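AlyQ (Persicobacter sp. CCB-QB2, PDB 7D2A) binds alginate-derived uronic acids through a family 32 carbohydrate-binding module, here holding a 4,5-unsaturated uronic acid sugar. Local coordinates at residues 27-31 / 32-36; 62-65 / 66-69. One frame throughout, in Å; residues are numbered along the deposited sequence. Where two conformers were deposited one is given.

Interaction 1: 27-31 / 32-36; sequences TIDGN and LSTRW. With CA (calcium ion), chain C; MAW (4-deoxy-alpha-L-erythro-hex-4-enopyranuronic acid), chain B.
The flat amide of Asn31 is met on one face by Ser33, whose backbone N and OG both approach OD1 from that same side, more than 40° out of the amide plane. Ser33 N lies 2.8 Å from Asn31 OD1 and donates along a nearly straight line, while Ser33 OG, at the same distance, comes in at a sharper angle to the C=O. With CG anti to the backbone N (chi1 -164°), the Asn31 amide is carried over the start of the type I turn 31-34, which Thr34 N closes with a long bond to Asn31 O. The carboxylate of Asp29 divides its work. Asp29 OD2 accepts from Thr34 OG1 at 2.6 Å through its syn lone pair, whereas Asp29 OD1 binds calcium at 2.5 Å and takes Asn31 N from above the carboxylate plane, forming an Asx turn. Calcium is also bound by Asn31 O (2.2 Å), by Thr34 OG1 (2.4 Å) and by Thr34 O; Asn26, Thr127 and Glu128 complete the site. An alanine in place of Asn31 would keep the carbonyl ligand but would probably leave Ser33 N and OG without their shared acceptor and the turn less firmly set. Thr27 CG2 packs alongside Trp36 CB at 3.7 Å, where strand 36-39 begins. Arg35 leads away from residues 27-31 at its CB, and its extended chain reaches the sugar. The guanidinium comes edge-on: Arg35 NH2 gives O3 of the unsaturated uronic acid an almost linear bond of 2.8 Å, and NE is held by Ser37. The Thr34 hydroxyl, bound to calcium through its oxygen, gives its proton to Asp29; the metal probably polarises that hydroxyl and strengthens the bond, and the folded loop carries Arg35 into the glycan pocket.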
ATOM      1  N   THR A  27       8.333   3.968   0.564  1.00 10.30           N
ATOM      2  CA  THR A  27       7.684   2.778  -0.037  1.00  9.74           C
ATOM      3  C   THR A  27       8.021   2.614  -1.505  1.00  9.34           C
ATOM      4  O   THR A  27       7.682   1.572  -2.060  1.00 10.60           O
ATOM      5  CB  THR A  27       6.164   2.821   0.128  1.00  9.36           C
ATOM      6  OG1 THR A  27       5.643   3.998  -0.488  1.00  9.96           O
ATOM      7  CG2 THR A  27       5.766   2.824   1.580  1.00 10.50           C
ATOM      8  N   ILE A  28       8.674   3.589  -2.137  1.00  9.97           N
ATOM      9  CA  ILE A  28       8.937   3.495  -3.606  1.00 11.05           C
ATOM     10  C   ILE A  28      10.424   3.700  -3.878  1.00 11.06           C
ATOM     11  O   ILE A  28      10.758   4.071  -5.037  1.00 12.78           O
ATOM     12  CB  ILE A  28       8.024   4.420  -4.417  1.00 11.63           C
ATOM     13  CG1 ILE A  28       8.232   5.884  -4.081  1.00 12.09           C
ATOM     14  CG2 ILE A  28       6.564   4.032  -4.229  1.00 12.26           C
ATOM     15  CD1 ILE A  28       7.617   6.803  -5.153  1.00 12.98           C
ATOM     16  N   ASP A  29      11.254   3.429  -2.897  1.00 11.88           N
ATOM     17  CA  ASP A  29      12.708   3.632  -3.112  1.00 12.41           C
ATOM     18  C   ASP A  29      13.389   2.318  -3.508  1.00 12.59           C
ATOM     19  O   ASP A  29      14.617   2.342  -3.748  1.00 14.63           O
ATOM     20  CB  ASP A  29      13.357   4.298  -1.901  1.00 11.90           C
ATOM     21  CG  ASP A  29      13.349   3.477  -0.622  1.00 12.28           C
ATOM     22  OD1 ASP A  29      12.830   2.320  -0.624  1.00 12.21           O
ATOM     23  OD2 ASP A  29      13.938   3.998   0.353  1.00 13.61           O
ATOM     24  N   GLY A  30      12.675   1.185  -3.606  1.00 13.17           N
ATOM     25  CA  GLY A  30      13.292  -0.085  -3.986  1.00 13.42           C
ATOM     26  C   GLY A  30      14.008  -0.756  -2.835  1.00 14.05           C
ATOM     27  O   GLY A  30      14.657  -1.732  -3.050  1.00 15.22           O
ATOM     28  N   ASN A  31      13.945  -0.197  -1.632  1.00 13.98           N
ATOM     29  CA  ASN A  31      14.734  -0.696  -0.478  1.00 13.28           C
ATOM     30  C   ASN A  31      13.801  -1.321   0.561  1.00 13.68           C
ATOM     31  O   ASN A  31      13.010  -0.563   1.208  1.00 11.26           O
ATOM     32  CB  ASN A  31      15.517   0.458   0.114  1.00 14.53           C
ATOM     33  CG  ASN A  31      16.623   0.006   1.017  1.00 14.99           C
ATOM     34  OD1 ASN A  31      16.575  -1.098   1.564  1.00 14.90           O
ATOM     35  ND2 ASN A  31      17.608   0.893   1.175  1.00 18.53           N
ATOM     36  N   LEU A  32      13.994  -2.613   0.842  1.00 13.05           N
ATOM     37  CA  LEU A  32      13.181  -3.293   1.875  1.00 12.57           C
ATOM     38  C   LEU A  32      13.612  -2.850   3.272  1.00 12.04           C
ATOM     39  O   LEU A  32      12.887  -3.192   4.215  1.00 12.06           O
ATOM     40  CB  LEU A  32      13.244  -4.810   1.718  1.00 13.04           C
ATOM     41  CG  LEU A  32      12.605  -5.357   0.433  1.00 15.04           C
ATOM     42  CD1 LEU A  32      13.047  -6.764   0.186  1.00 17.70           C
ATOM     43  CD2 LEU A  32      11.093  -5.314   0.536  1.00 15.85           C
ATOM     44  N   SER A  33      14.707  -2.104   3.443  1.00 12.69           N
ATOM     45  CA  SER A  33      15.160  -1.662   4.787  0.50 13.83           C
ATOM     46  C   SER A  33      14.607  -0.284   5.148  1.00 14.30           C
ATOM     47  O   SER A  33      14.909   0.190   6.274  1.00 16.05           O
ATOM     48  CB  SER A  33      16.673  -1.666   4.893  0.50 14.19           C
ATOM     49  OG  SER A  33      17.237  -0.558   4.230  0.50 15.46           O
ATOM     50  N   THR A  34      13.842   0.348   4.250  1.00 10.46           N
ATOM     51  CA  THR A  34      13.240   1.670   4.538  1.00 10.99           C
ATOM     52  C   THR A  34      11.739   1.533   4.454  1.00 11.29           C
ATOM     53  O   THR A  34      11.251   0.760   3.582  1.00 10.90           O
ATOM     54  CB  THR A  34      13.737   2.721   3.566  1.00 11.30           C
ATOM     55  OG1 THR A  34      13.227   2.351   2.294  1.00 10.70           O
ATOM     56  CG2 THR A  34      15.245   2.856   3.588  1.00 12.68           C
ATOM     57  N   ARG A  35      11.018   2.243   5.305  1.00 11.32           N
ATOM     58  CA  ARG A  35       9.569   2.042   5.456  1.00 11.16           C
ATOM     59  C   ARG A  35       8.848   3.377   5.582  1.00 11.80           C
ATOM     60  O   ARG A  35       9.446   4.406   5.962  1.00 11.65           O
ATOM     61  CB  ARG A  35       9.230   1.214   6.699  1.00 11.65           C
ATOM     62  CG  ARG A  35       9.535   1.901   8.014  1.00 11.16           C
ATOM     63  CD  ARG A  35       9.379   0.968   9.186  1.00 12.18           C
ATOM     64  NE  ARG A  35       9.597   1.636  10.460  1.00 12.34           N
ATOM     65  CZ  ARG A  35      10.760   1.665  11.122  1.00 15.48           C
ATOM     66  NH1 ARG A  35      11.854   1.084  10.629  1.00 16.55           N
ATOM     67  NH2 ARG A  35      10.818   2.253  12.308  1.00 15.09           N
ATOM     68  N   TRP A  36       7.537   3.324   5.334  1.00 10.59           N
ATOM     69  CA  TRP A  36       6.593   4.322   5.877  1.00 10.10           C
ATOM     70  C   TRP A  36       5.976   3.731   7.136  1.00 11.00           C
ATOM     71  O   TRP A  36       5.604   2.521   7.122  1.00 11.11           O
ATOM     72  CB  TRP A  36       5.482   4.555   4.846  1.00  9.99           C
ATOM     73  CG  TRP A  36       4.279   5.239   5.419  1.00 10.88           C
ATOM     74  CD1 TRP A  36       4.187   6.509   5.868  1.00 10.93           C
ATOM     75  CD2 TRP A  36       2.979   4.662   5.611  1.00 11.38           C
ATOM     76  NE1 TRP A  36       2.934   6.799   6.320  1.00 11.51           N
ATOM     77  CE2 TRP A  36       2.161   5.673   6.169  1.00 11.18           C
ATOM     78  CE3 TRP A  36       2.418   3.411   5.348  1.00 11.98           C
ATOM     79  CZ2 TRP A  36       0.796   5.478   6.447  1.00 12.07           C
ATOM     80  CZ3 TRP A  36       1.102   3.193   5.687  1.00 11.98           C
ATOM     81  CH2 TRP A  36       0.286   4.227   6.195  1.00 11.58           C
TER
HETATM   82 CA    CA C 401      11.513   1.118   1.099  1.00 12.07          CA
HETATM   83  C1  MAW B   2       7.417   1.645  16.363  1.00 19.57           C
HETATM   84  C2  MAW B   2       8.309   2.515  15.571  1.00 17.55           C
HETATM   85  O2  MAW B   2       9.615   1.929  15.303  1.00 20.91           O
HETATM   86  C3  MAW B   2       7.559   2.807  14.242  1.00 18.42           C
HETATM   87  O3  MAW B   2       8.429   3.362  13.274  1.00 16.27           O
HETATM   88  C4  MAW B   2       6.935   1.502  13.722  1.00 19.10           C
HETATM   89  C5  MAW B   2       6.902   0.389  14.414  1.00 18.02           C
HETATM   90  O5  MAW B   2       7.415   0.334  15.773  1.00 19.81           O
HETATM   91  C6  MAW B   2       6.323  -0.842  13.961  1.00 17.16           C
HETATM   92  O6A MAW B   2       6.318  -1.820  14.774  1.00 16.45           O
HETATM   93  O6B MAW B   2       5.778  -0.942  12.797  1.00 14.68           O

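Interaction 2: 62-65 / 66-69. With MAW (4-deoxy-alpha-L-erythro-hex-4-enopyranuronic acid), chain B.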
ATOM      1  N   TRP A  62       5.757  -5.738   3.768  1.00  9.51           N
ATOM      2  CA  TRP A  62       5.427  -5.300   5.135  1.00 10.59           C
ATOM      3  C   TRP A  62       6.648  -5.312   6.048  1.00 10.98           C
ATOM      4  O   TRP A  62       7.476  -6.224   5.973  1.00 10.25           O
ATOM      5  CB  TRP A  62       4.334  -6.192   5.685  1.00 11.54           C
ATOM      6  CG  TRP A  62       3.063  -6.049   4.919  1.00 11.14           C
ATOM      7  CD1 TRP A  62       2.672  -6.832   3.876  1.00 12.34           C
ATOM      8  CD2 TRP A  62       2.022  -5.098   5.146  1.00 11.78           C
ATOM      9  NE1 TRP A  62       1.484  -6.377   3.376  1.00 12.20           N
ATOM     10  CE2 TRP A  62       1.037  -5.331   4.148  1.00 11.68           C
ATOM     11  CE3 TRP A  62       1.847  -4.055   6.067  1.00 11.75           C
ATOM     12  CZ2 TRP A  62      -0.124  -4.546   4.091  1.00 11.95           C
ATOM     13  CZ3 TRP A  62       0.720  -3.277   5.986  1.00 11.06           C
ATOM     14  CH2 TRP A  62      -0.244  -3.516   4.997  1.00 10.80           C
ATOM     15  N   TYR A  63       6.744  -4.279   6.868  1.00 10.86           N
ATOM     16  CA  TYR A  63       7.818  -4.219   7.894  1.00 11.70           C
ATOM     17  C   TYR A  63       7.601  -5.371   8.862  1.00 11.36           C
ATOM     18  O   TYR A  63       6.461  -5.570   9.295  1.00 11.95           O
ATOM     19  CB  TYR A  63       7.737  -2.905   8.654  1.00 12.60           C
ATOM     20  CG  TYR A  63       8.755  -2.714   9.747  1.00 13.25           C
ATOM     21  CD1 TYR A  63      10.109  -2.660   9.462  1.00 14.61           C
ATOM     22  CD2 TYR A  63       8.332  -2.548  11.051  1.00 14.25           C
ATOM     23  CE1 TYR A  63      11.031  -2.418  10.459  1.00 15.75           C
ATOM     24  CE2 TYR A  63       9.253  -2.287  12.053  1.00 15.98           C
ATOM     25  CZ  TYR A  63      10.592  -2.245  11.754  1.00 16.97           C
ATOM     26  OH  TYR A  63      11.464  -2.022  12.793  1.00 18.58           O
ATOM     27  N   ASN A  64       8.649  -6.129   9.172  1.00 12.36           N
ATOM     28  CA  ASN A  64       8.517  -7.313  10.054  1.00 12.90           C
ATOM     29  C   ASN A  64       7.474  -8.260   9.454  1.00 13.09           C
ATOM     30  O   ASN A  64       6.697  -8.918  10.187  1.00 12.51           O
ATOM     31  CB  ASN A  64       8.194  -6.919  11.491  1.00 15.36           C
ATOM     32  CG  ASN A  64       9.364  -6.295  12.214  1.00 18.84           C
ATOM     33  OD1 ASN A  64      10.496  -6.417  11.770  1.00 21.85           O
ATOM     34  ND2 ASN A  64       9.081  -5.628  13.313  1.00 22.38           N
ATOM     35  N   GLY A  65       7.426  -8.329   8.126  1.00 11.98           N
ATOM     36  CA  GLY A  65       6.349  -9.028   7.436  1.00 13.10           C
ATOM     37  C   GLY A  65       6.414 -10.516   7.643  1.00 13.10           C
ATOM     38  O   GLY A  65       5.377 -11.191   7.396  1.00 13.97           O
ATOM     39  N   ASP A  66       7.549 -11.043   8.071  1.00 13.84           N
ATOM     40  CA  ASP A  66       7.692 -12.493   8.296  1.00 14.14           C
ATOM     41  C   ASP A  66       7.402 -12.839   9.761  1.00 14.12           C
ATOM     42  O   ASP A  66       7.644 -13.999  10.124  1.00 16.34           O
ATOM     43  CB  ASP A  66       9.066 -12.987   7.851  1.00 14.73           C
ATOM     44  CG  ASP A  66      10.189 -12.503   8.731  1.00 15.53           C
ATOM     45  OD1 ASP A  66       9.964 -11.607   9.556  1.00 18.38           O
ATOM     46  OD2 ASP A  66      11.279 -13.007   8.551  1.00 18.66           O
ATOM     47  N   SER A  67       6.927 -11.888  10.577  1.00 13.14           N
ATOM     48  CA  SER A  67       6.727 -12.156  12.028  0.50 13.56           C
ATOM     49  C   SER A  67       5.420 -11.565  12.568  1.00 14.26           C
ATOM     50  O   SER A  67       5.137 -11.769  13.765  1.00 15.31           O
ATOM     51  CB  SER A  67       7.901 -11.683  12.834  0.50 13.21           C
ATOM     52  OG  SER A  67       7.944 -10.263  12.904  0.50 13.02           O
ATOM     53  N   ARG A  68       4.607 -10.926  11.734  1.00 12.80           N
ATOM     54  CA  ARG A  68       3.321 -10.398  12.195  1.00 12.57           C
ATOM     55  C   ARG A  68       2.397 -10.229  10.989  1.00 13.39           C
ATOM     56  O   ARG A  68       2.898 -10.107   9.858  1.00 12.87           O
ATOM     57  CB  ARG A  68       3.543  -9.087  12.947  1.00 14.14           C
ATOM     58  CG  ARG A  68       3.814  -7.904  12.031  1.00 13.50           C
ATOM     59  CD  ARG A  68       4.393  -6.741  12.799  1.00 14.39           C
ATOM     60  NE  ARG A  68       4.233  -5.479  12.078  1.00 13.57           N
ATOM     61  CZ  ARG A  68       4.670  -4.313  12.520  1.00 12.54           C
ATOM     62  NH1 ARG A  68       5.362  -4.212  13.673  1.00 14.90           N
ATOM     63  NH2 ARG A  68       4.429  -3.249  11.785  1.00 13.21           N
ATOM     64  N   THR A  69       1.110 -10.198  11.264  1.00 12.71           N
ATOM     65  CA  THR A  69       0.073  -9.981  10.239  1.00 13.06           C
ATOM     66  C   THR A  69      -0.504  -8.574  10.404  1.00 13.82           C
ATOM     67  O   THR A  69      -0.685  -8.088  11.548  1.00 15.40           O
ATOM     68  CB  THR A  69      -1.028 -11.043  10.325  1.00 14.97           C
ATOM     69  OG1 THR A  69      -1.586 -11.031  11.650  1.00 14.86           O
ATOM     70  CG2 THR A  69      -0.491 -12.426  10.031  1.00 15.74           C
TER
HETATM   71  C1  MAW B   2       7.417   1.645  16.363  1.00 19.57           C
HETATM   72  C2  MAW B   2       8.309   2.515  15.571  1.00 17.55           C
HETATM   73  O2  MAW B   2       9.615   1.929  15.303  1.00 20.91           O
HETATM   74  C3  MAW B   2       7.559   2.807  14.242  1.00 18.42           C
HETATM   75  O3  MAW B   2       8.429   3.362  13.274  1.00 16.27           O
HETATM   76  C4  MAW B   2       6.935   1.502  13.722  1.00 19.10           C
HETATM   77  C5  MAW B   2       6.902   0.389  14.414  1.00 18.02           C
HETATM   78  O5  MAW B   2       7.415   0.334  15.773  1.00 19.81           O
HETATM   79  C6  MAW B   2       6.323  -0.842  13.961  1.00 17.16           C
HETATM   80  O6A MAW B   2       6.318  -1.820  14.774  1.00 16.45           O
HETATM   81  O6B MAW B   2       5.778  -0.942  12.797  1.00 14.68           O
HETATM   82  O   HOH W   1       3.797  -5.445   9.162  1.00 12.84           O
HETATM   83  O   HOH W   2       6.585  -6.258  15.367  1.00 21.91           O
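Asn64 O receives Ser67 N at 3.0 Å, closing the loop just beyond the type II turn 62-65, in which Asn64 takes a positive phi of 57°. Arg68 then runs back along this turn. Its stretched-out chain passes Asn64 CB, which lies over one face of the guanidinium together with Tyr63 O; the Asn64 amide stands almost perpendicular to that plane. Two waters help to set the rotation of the guanidinium: one accepts from Arg68 NE and donates to Tyr63 O, the other accepts from Arg68 NH1 at 2.9 Å and, by a longer bond, from Asn64 ND2. One N-H each of NH1 and NH2 grips the sugar carboxylate in a two-pronged pairing, with Arg68 NH1 2.8 Å from O6A and Arg68 NH2 2.9 Å from O6B of the unsaturated uronic acid, both nearly straight. Tyr63 borders the same carboxylate, its CD2 3.5 Å from the sugar's O6B, while Arg68 NH2 sits at the edge of the ring and Asn64 CG covers one face toward the rim. A pair of hydrogen bonds from a guanidinium held in this way suits a carboxylate, and probably accounts for much of the module's recognition of uronic acids.

How the interactions relate
Interaction 1 comes first along the chain, in the loop leading into strand 36-39; interaction 2 follows in the loop joining strands 52-62 and 70-77. Their centres lie 14 Å apart within the same F5/8 type C domain, a beta-sandwich. Strands 36-39 and 52-62 each pair with strand 123-133, which also supplies Thr127 and Glu128 to the calcium site and Ser125 to the glycan pocket. The two loops touch where Arg35 NH1 comes 3.6 Å from Tyr63 CE1, a cation-pi pairing. Both reach the same sugar, at its O3 hydroxyl from 32-36 and at its carboxylate from 66-69, so the metal-bound loop and the water-bridged loop together line one pocket.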